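Aminotransferase class I and II (Streptococcus suis 89/1591, PDB 3OP7) probably catalyses the pyridoxal-phosphate-dependent transfer of an amino group between an amino acid and a keto acid, as class I and II aminotransferases do. Local coordinates at residues A[76-90]-A[206-219]. Numbering follows the deposited sequence. Where two conformers were deposited one is given.
With EDO (1,2-ethanediol), chain K.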
ATOM      1  N   TYR A  76      17.186 -12.707  11.863  1.00 31.17           N
ATOM      2  CA  TYR A  76      18.481 -12.094  11.639  1.00 32.10           C
ATOM      3  C   TYR A  76      19.372 -12.246  12.832  1.00 33.54           C
ATOM      4  O   TYR A  76      18.886 -12.538  13.939  1.00 35.54           O
ATOM      5  CB  TYR A  76      18.305 -10.594  11.450  1.00 29.90           C
ATOM      6  CG  TYR A  76      17.391 -10.214  10.323  1.00 30.01           C
ATOM      7  CD1 TYR A  76      16.022 -10.076  10.537  1.00 28.59           C
ATOM      8  CD2 TYR A  76      17.878 -10.009   9.044  1.00 29.37           C
ATOM      9  CE1 TYR A  76      15.159  -9.711   9.508  1.00 27.67           C
ATOM     10  CE2 TYR A  76      17.022  -9.659   7.992  1.00 26.31           C
ATOM     11  CZ  TYR A  76      15.645  -9.503   8.223  1.00 27.57           C
ATOM     12  OH  TYR A  76      14.817  -9.174   7.153  1.00 25.45           O
ATOM     13  N   THR A  77      20.660 -12.001  12.634  1.00 35.04           N
ATOM     14  CA  THR A  77      21.564 -11.807  13.753  0.50 36.38           C
ATOM     15  C   THR A  77      21.714 -10.316  13.973  1.00 35.82           C
ATOM     16  O   THR A  77      21.776  -9.534  13.015  1.00 34.94           O
ATOM     17  CB  THR A  77      22.960 -12.438  13.506  0.50 37.98           C
ATOM     18  OG1 THR A  77      23.516 -11.909  12.295  0.50 37.54           O
ATOM     19  CG2 THR A  77      22.842 -13.939  13.424  0.50 38.99           C
ATOM     20  N   GLY A  78      21.742  -9.912  15.234  1.00 36.03           N
ATOM     21  CA  GLY A  78      22.017  -8.520  15.586  1.00 35.96           C
ATOM     22  C   GLY A  78      20.956  -7.496  15.208  1.00 35.02           C
ATOM     23  O   GLY A  78      21.282  -6.323  14.998  1.00 36.01           O
ATOM     24  N   VAL A  79      19.690  -7.915  15.139  1.00 33.77           N
ATOM     25  CA  VAL A  79      18.574  -6.993  14.836  1.00 31.66           C
ATOM     26  C   VAL A  79      17.529  -7.028  15.954  1.00 31.76           C
ATOM     27  O   VAL A  79      17.022  -8.085  16.309  1.00 32.05           O
ATOM     28  CB  VAL A  79      17.889  -7.306  13.487  1.00 29.90           C
ATOM     29  CG1 VAL A  79      16.701  -6.356  13.220  1.00 29.27           C
ATOM     30  CG2 VAL A  79      18.932  -7.269  12.324  1.00 29.06           C
ATOM     31  N   LYS A  80      17.203  -5.859  16.479  1.00 31.98           N
ATOM     32  CA  LYS A  80      16.216  -5.743  17.543  1.00 32.51           C
ATOM     33  C   LYS A  80      14.818  -5.553  16.974  1.00 31.81           C
ATOM     34  O   LYS A  80      14.658  -5.032  15.865  1.00 29.53           O
ATOM     35  CB  LYS A  80      16.546  -4.573  18.460  1.00 34.63           C
ATOM     36  CG  LYS A  80      17.829  -4.792  19.240  1.00 38.63           C
ATOM     37  CD  LYS A  80      18.219  -3.595  20.088  1.00 44.94           C
ATOM     38  CE  LYS A  80      19.436  -3.945  21.003  1.00 49.82           C
ATOM     39  NZ  LYS A  80      20.471  -2.861  21.013  1.00 53.63           N
ATOM     40  N   PRO A  81      13.787  -5.947  17.752  1.00 31.86           N
ATOM     41  CA  PRO A  81      12.420  -5.741  17.270  1.00 31.22           C
ATOM     42  C   PRO A  81      12.087  -4.309  16.875  1.00 30.75           C
ATOM     43  O   PRO A  81      11.283  -4.097  15.957  1.00 28.83           O
ATOM     44  CB  PRO A  81      11.552  -6.124  18.488  1.00 31.93           C
ATOM     45  CG  PRO A  81      12.408  -6.970  19.341  1.00 34.36           C
ATOM     46  CD  PRO A  81      13.845  -6.690  19.031  1.00 34.11           C
ATOM     47  N   GLU A  82      12.622  -3.330  17.606  1.00 30.59           N
ATOM     48  CA  GLU A  82      12.382  -1.916  17.303  1.00 30.89           C
ATOM     49  C   GLU A  82      12.882  -1.483  15.910  1.00 28.19           C
ATOM     50  O   GLU A  82      12.511  -0.426  15.411  1.00 27.50           O
ATOM     51  CB  GLU A  82      13.008  -1.007  18.388  1.00 33.06           C
ATOM     52  CG  GLU A  82      14.580  -1.071  18.368  1.00 39.90           C
ATOM     53  CD  GLU A  82      15.291  -0.494  19.619  1.00 48.78           C
ATOM     54  OE1 GLU A  82      15.142   0.711  19.895  1.00 52.77           O
ATOM     55  OE2 GLU A  82      16.057  -1.235  20.282  1.00 53.59           O
ATOM     56  N   GLN A  83      13.705  -2.303  15.267  1.00 27.40           N
ATOM     57  CA  GLN A  83      14.215  -2.022  13.935  1.00 26.56           C
ATOM     58  C   GLN A  83      13.284  -2.554  12.812  1.00 25.41           C
ATOM     59  O   GLN A  83      13.628  -2.451  11.622  1.00 24.46           O
ATOM     60  CB  GLN A  83      15.587  -2.655  13.780  1.00 27.89           C
ATOM     61  CG  GLN A  83      16.689  -2.051  14.682  1.00 28.33           C
ATOM     62  CD  GLN A  83      17.983  -2.785  14.538  1.00 30.64           C
ATOM     63  OE1 GLN A  83      18.402  -3.513  15.447  1.00 31.49           O
ATOM     64  NE2 GLN A  83      18.644  -2.622  13.389  1.00 28.37           N
ATOM     65  N   ILE A  84      12.104  -3.082  13.178  1.00 24.13           N
ATOM     66  CA  ILE A  84      11.196  -3.739  12.208  1.00 23.74           C
ATOM     67  C   ILE A  84       9.956  -2.925  12.038  1.00 23.86           C
ATOM     68  O   ILE A  84       9.311  -2.584  13.052  1.00 24.35           O
ATOM     69  CB  ILE A  84      10.791  -5.152  12.683  1.00 23.63           C
ATOM     70  CG1 ILE A  84      12.035  -6.015  12.985  1.00 24.50           C
ATOM     71  CG2 ILE A  84       9.908  -5.865  11.638  1.00 22.50           C
ATOM     72  CD1 ILE A  84      13.092  -6.182  11.787  1.00 23.54           C
ATOM     73  N   LEU A  85       9.607  -2.618  10.790  1.00 22.98           N
ATOM     74  CA  LEU A  85       8.338  -2.012  10.455  1.00 22.92           C
ATOM     75  C   LEU A  85       7.571  -2.914   9.496  1.00 23.03           C
ATOM     76  O   LEU A  85       8.033  -3.229   8.407  1.00 21.91           O
ATOM     77  CB  LEU A  85       8.482  -0.625   9.816  1.00 23.28           C
ATOM     78  CG  LEU A  85       9.130   0.463  10.655  1.00 26.54           C
ATOM     79  CD1 LEU A  85       9.327   1.704   9.786  1.00 25.73           C
ATOM     80  CD2 LEU A  85       8.250   0.767  11.888  1.00 27.28           C
ATOM     81  N   GLN A  86       6.339  -3.252   9.881  1.00 22.65           N
ATOM     82  CA  GLN A  86       5.435  -3.991   9.006  1.00 22.53           C
ATOM     83  C   GLN A  86       4.972  -3.138   7.846  1.00 20.51           C
ATOM     84  O   GLN A  86       4.668  -1.933   8.018  1.00 22.23           O
ATOM     85  CB  GLN A  86       4.203  -4.441   9.795  1.00 20.87           C
ATOM     86  CG  GLN A  86       3.350  -5.481   9.100  1.00 21.22           C
ATOM     87  CD  GLN A  86       2.331  -6.037  10.056  1.00 20.96           C
ATOM     88  OE1 GLN A  86       1.368  -5.374  10.354  1.00 20.45           O
ATOM     89  NE2 GLN A  86       2.564  -7.212  10.573  1.00 19.34           N
ATOM     90  N   THR A  87       4.831  -3.785   6.684  1.00 19.73           N
ATOM     91  CA  THR A  87       4.346  -3.131   5.496  1.00 20.67           C
ATOM     92  C   THR A  87       3.366  -4.002   4.717  1.00 20.90           C
ATOM     93  O   THR A  87       3.234  -5.226   5.009  1.00 19.48           O
ATOM     94  CB  THR A  87       5.542  -2.787   4.590  1.00 19.82           C
ATOM     95  OG1 THR A  87       6.213  -4.012   4.247  1.00 19.50           O
ATOM     96  CG2 THR A  87       6.502  -1.774   5.273  1.00 20.19           C
ATOM     97  N   ASN A  88       2.646  -3.397   3.768  1.00 20.80           N
ATOM     98  CA  ASN A  88       1.810  -4.175   2.848  1.00 20.63           C
ATOM     99  C   ASN A  88       2.655  -4.863   1.789  1.00 20.86           C
ATOM    100  O   ASN A  88       2.840  -4.356   0.663  1.00 20.07           O
ATOM    101  CB  ASN A  88       0.661  -3.360   2.240  1.00 20.77           C
ATOM    102  CG  ASN A  88       1.129  -2.205   1.358  1.00 22.68           C
ATOM    103  OD1 ASN A  88       2.026  -1.474   1.756  1.00 24.05           O
ATOM    104  ND2 ASN A  88       0.503  -2.027   0.162  1.00 25.70           N
ATOM    105  N   GLY A  89       3.200  -6.040   2.137  1.00 21.08           N
ATOM    106  CA  GLY A  89       4.128  -6.716   1.253  1.00 20.76           C
ATOM    107  C   GLY A  89       5.496  -6.097   1.199  1.00 20.42           C
ATOM    108  O   GLY A  89       5.697  -4.970   1.707  1.00 21.28           O
ATOM    109  N   ALA A  90       6.431  -6.796   0.568  1.00 20.43           N
ATOM    110  CA  ALA A  90       7.685  -6.184   0.131  1.00 20.15           C
ATOM    111  C   ALA A  90       7.434  -4.977  -0.799  1.00 20.27           C
ATOM    112  O   ALA A  90       8.212  -4.019  -0.789  1.00 21.48           O
ATOM    113  CB  ALA A  90       8.628  -7.214  -0.500  1.00 20.75           C
ATOM    114  N   SER A 206      21.746 -11.376   5.138  1.00 26.54           N
ATOM    115  CA  SER A 206      21.007 -10.135   4.842  1.00 26.46           C
ATOM    116  C   SER A 206      21.966  -8.951   4.821  1.00 26.44           C
ATOM    117  O   SER A 206      22.963  -8.921   5.553  1.00 27.49           O
ATOM    118  CB  SER A 206      19.933  -9.892   5.885  1.00 26.61           C
ATOM    119  OG  SER A 206      19.294  -8.631   5.665  1.00 23.73           O
ATOM    120  N   ILE A 207      21.645  -7.966   3.998  1.00 25.10           N
ATOM    121  CA  ILE A 207      22.404  -6.713   3.977  1.00 25.17           C
ATOM    122  C   ILE A 207      22.574  -6.126   5.346  1.00 26.00           C
ATOM    123  O   ILE A 207      23.631  -5.632   5.701  1.00 27.80           O
ATOM    124  CB  ILE A 207      21.828  -5.663   2.960  1.00 22.35           C
ATOM    125  CG1 ILE A 207      22.899  -4.653   2.566  1.00 23.07           C
ATOM    126  CG2 ILE A 207      20.538  -4.935   3.425  1.00 22.96           C
ATOM    127  CD1 ILE A 207      24.159  -5.235   1.887  1.00 25.43           C
ATOM    128  N   ILE A 208      21.524  -6.180   6.153  1.00 25.26           N
ATOM    129  CA  ILE A 208      21.620  -5.592   7.477  1.00 25.82           C
ATOM    130  C   ILE A 208      22.527  -6.363   8.456  1.00 27.10           C
ATOM    131  O   ILE A 208      22.931  -5.810   9.479  1.00 28.82           O
ATOM    132  CB  ILE A 208      20.218  -5.435   8.057  1.00 25.34           C
ATOM    133  CG1 ILE A 208      20.224  -4.355   9.144  1.00 28.02           C
ATOM    134  CG2 ILE A 208      19.686  -6.797   8.475  1.00 25.43           C
ATOM    135  CD1 ILE A 208      18.854  -4.047   9.727  1.00 26.07           C
ATOM    136  N   GLU A 209      22.895  -7.600   8.122  1.00 27.74           N
ATOM    137  CA  GLU A 209      23.856  -8.384   8.908  1.00 28.23           C
ATOM    138  C   GLU A 209      25.316  -8.076   8.539  1.00 30.36           C
ATOM    139  O   GLU A 209      26.253  -8.501   9.263  1.00 30.85           O
ATOM    140  CB  GLU A 209      23.558  -9.891   8.748  1.00 28.19           C
ATOM    141  CG  GLU A 209      22.208 -10.302   9.357  1.00 30.02           C
ATOM    142  CD  GLU A 209      21.764 -11.709   9.020  1.00 31.89           C
ATOM    143  OE1 GLU A 209      21.921 -12.199   7.874  1.00 32.14           O
ATOM    144  OE2 GLU A 209      21.168 -12.332   9.921  1.00 34.93           O
ATOM    145  N   VAL A 210      25.518  -7.386   7.419  1.00 29.32           N
ATOM    146  CA  VAL A 210      26.858  -7.002   7.003  1.00 30.70           C
ATOM    147  C   VAL A 210      27.108  -5.501   6.940  1.00 31.06           C
ATOM    148  O   VAL A 210      28.254  -5.100   6.700  1.00 31.60           O
ATOM    149  CB  VAL A 210      27.254  -7.659   5.656  1.00 31.31           C
ATOM    150  CG1 VAL A 210      27.399  -9.196   5.798  1.00 32.22           C
ATOM    151  CG2 VAL A 210      26.301  -7.321   4.550  1.00 29.38           C
ATOM    152  N   TYR A 211      26.078  -4.691   7.152  1.00 30.48           N
ATOM    153  CA  TYR A 211      26.187  -3.223   7.020  1.00 29.72           C
ATOM    154  C   TYR A 211      25.173  -2.509   7.872  1.00 30.14           C
ATOM    155  O   TYR A 211      23.962  -2.740   7.733  1.00 29.40           O
ATOM    156  CB  TYR A 211      25.975  -2.847   5.554  1.00 29.15           C
ATOM    157  CG  TYR A 211      26.295  -1.419   5.135  1.00 29.19           C
ATOM    158  CD1 TYR A 211      27.352  -0.699   5.711  1.00 31.01           C
ATOM    159  CD2 TYR A 211      25.612  -0.842   4.094  1.00 27.34           C
ATOM    160  CE1 TYR A 211      27.683   0.587   5.273  1.00 29.88           C
ATOM    161  CE2 TYR A 211      25.894   0.445   3.663  1.00 26.48           C
ATOM    162  CZ  TYR A 211      26.947   1.156   4.257  1.00 29.26           C
ATOM    163  OH  TYR A 211      27.250   2.402   3.828  1.00 29.02           O
ATOM    164  N   ASP A 212      25.651  -1.583   8.708  1.00 30.62           N
ATOM    165  CA  ASP A 212      24.780  -0.730   9.549  0.50 30.37           C
ATOM    166  C   ASP A 212      23.821   0.087   8.731  1.00 29.29           C
ATOM    167  O   ASP A 212      22.706   0.411   9.177  1.00 28.66           O
ATOM    168  CB  ASP A 212      25.573   0.291  10.384  0.50 31.97           C
ATOM    169  CG  ASP A 212      24.683   1.025  11.416  0.50 33.92           C
ATOM    170  OD1 ASP A 212      24.356   0.359  12.429  0.50 38.79           O
ATOM    171  OD2 ASP A 212      24.308   2.240  11.231  0.50 35.63           O
ATOM    172  N   LYS A 213      24.253   0.498   7.547  1.00 27.84           N
ATOM    173  CA  LYS A 213      23.361   1.278   6.648  1.00 28.12           C
ATOM    174  C   LYS A 213      22.715   0.388   5.550  1.00 26.23           C
ATOM    175  O   LYS A 213      22.296   0.875   4.492  1.00 24.86           O
ATOM    176  CB  LYS A 213      24.148   2.446   6.036  1.00 29.90           C
ATOM    177  CG  LYS A 213      24.210   3.668   6.922  1.00 36.22           C
ATOM    178  CD  LYS A 213      25.161   4.752   6.326  1.00 40.34           C
ATOM    179  CE  LYS A 213      24.522   6.131   6.471  1.00 43.96           C
ATOM    180  NZ  LYS A 213      25.473   7.268   6.184  1.00 40.05           N
ATOM    181  N   GLY A 214      22.621  -0.914   5.828  1.00 25.19           N
ATOM    182  CA  GLY A 214      21.884  -1.842   4.996  1.00 24.21           C
ATOM    183  C   GLY A 214      20.420  -1.775   5.415  1.00 24.37           C
ATOM    184  O   GLY A 214      20.140  -1.778   6.618  1.00 25.24           O
ATOM    185  N   ILE A 215      19.528  -1.750   4.429  1.00 23.20           N
ATOM    186  CA  ILE A 215      18.062  -1.621   4.638  1.00 21.52           C
ATOM    187  C   ILE A 215      17.504  -2.880   3.966  1.00 22.51           C
ATOM    188  O   ILE A 215      17.632  -3.041   2.738  1.00 22.88           O
ATOM    189  CB  ILE A 215      17.471  -0.356   3.999  1.00 20.70           C
ATOM    190  CG1 ILE A 215      18.107   0.910   4.582  1.00 21.88           C
ATOM    191  CG2 ILE A 215      15.909  -0.338   4.155  1.00 19.88           C
ATOM    192  CD1 ILE A 215      17.732   2.179   3.828  1.00 22.71           C
ATOM    193  N   ALA A 216      17.011  -3.818   4.783  1.00 22.16           N
ATOM    194  CA  ALA A 216      16.476  -5.091   4.320  1.00 21.95           C
ATOM    195  C   ALA A 216      14.983  -5.022   4.118  1.00 22.74           C
ATOM    196  O   ALA A 216      14.272  -4.541   5.004  1.00 22.86           O
ATOM    197  CB  ALA A 216      16.804  -6.197   5.326  1.00 22.44           C
ATOM    198  N   VAL A 217      14.535  -5.452   2.938  1.00 22.46           N
ATOM    199  CA  VAL A 217      13.130  -5.526   2.618  1.00 21.49           C
ATOM    200  C   VAL A 217      12.832  -7.000   2.435  1.00 21.57           C
ATOM    201  O   VAL A 217      13.578  -7.764   1.790  1.00 20.82           O
ATOM    202  CB  VAL A 217      12.757  -4.681   1.374  1.00 20.88           C
ATOM    203  CG1 VAL A 217      11.445  -5.172   0.716  1.00 20.32           C
ATOM    204  CG2 VAL A 217      12.654  -3.188   1.753  1.00 21.52           C
ATOM    205  N   ASN A 218      11.733  -7.452   3.037  1.00 20.68           N
ATOM    206  CA  ASN A 218      11.368  -8.849   2.890  1.00 21.25           C
ATOM    207  C   ASN A 218       9.847  -9.001   3.039  1.00 22.31           C
ATOM    208  O   ASN A 218       9.129  -8.029   3.265  1.00 21.51           O
ATOM    209  CB  ASN A 218      12.133  -9.717   3.889  1.00 22.70           C
ATOM    210  CG  ASN A 218      12.440 -11.161   3.364  1.00 25.01           C
ATOM    211  OD1 ASN A 218      11.610 -11.776   2.684  1.00 23.24           O
ATOM    212  ND2 ASN A 218      13.661 -11.697   3.664  1.00 24.04           N
ATOM    213  N   SER A 219       9.373 -10.226   2.860  1.00 22.55           N
ATOM    214  CA  SER A 219       7.936 -10.487   3.048  1.00 21.78           C
ATOM    215  C   SER A 219       7.613 -11.959   3.143  1.00 22.63           C
ATOM    216  O   SER A 219       8.474 -12.813   2.976  1.00 22.15           O
ATOM    217  CB  SER A 219       7.124  -9.861   1.961  1.00 24.21           C
ATOM    218  OG  SER A 219       7.041 -10.627   0.818  1.00 25.06           O
TER
HETATM  219  C1  EDO K 408      24.400 -13.932  10.185  1.00 61.85           C
HETATM  220  O1  EDO K 408      25.479 -13.000  10.373  1.00 62.05           O
HETATM  221  C2  EDO K 408      24.387 -14.435   8.742  1.00 61.29           C
HETATM  222  O2  EDO K 408      23.072 -14.726   8.231  1.00 59.70           O
HETATM  223  O   HOH W   1      15.937 -10.122   4.933  1.00 24.89           O
HETATM  224  O   HOH W   2      22.926  -7.063  12.285  1.00 43.47           O
HETATM  225  O   HOH W   3      25.265  -9.484  12.211  1.00 53.81           O
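In the large domain of this fold-type I aminotransferase, Ala90 and Ser219 meet at the cofactor phosphate, and Tyr76 and Thr77 meet the capping box of helix 207-210. Strands 84-87 and 214-219 belong to one mixed sheet, with strand 232-235 between them. At the phosphate end, Ser219 CB lies 3.4 Å from Ala90 N. Ala90 N and Ser219 OG both hydrogen-bond OP1 of the pyridoxal phosphate-lysine at position 222, and Ser219 OG also pairs with Ser221. Ala90 CB rests on Val217 CG1 at 3.7 Å. At the other end, the ring of Tyr76 presents an edge to Ser206, whose CB lies in the ring plane. Ile208 crosses Tyr76 at about a right angle, with CG2 3.7 Å from Tyr76 CD2, while Ile208 CD1, at the end of an extended chain (chi2 176°), reaches Val79 CG2 and Gln83 NE2. Tyr76 OH hydrogen-bonds Trp233 NE1, and a water joins it to Asn218 ND2. The carboxylate of Glu209 is gripped at both oxygens. Ser206 N donates to Glu209 OE1 at 2.9 Å, the side-chain bond of the capping box. Ser206 OG caps the helix with a weak bond from Ile208 N and also hydrogen-bonds Glu194. Glu209 OE2 accepts the N-H of Thr77 on its anti lone pair, with N to OE2 2.8 Å and an N-H...O angle of 158°.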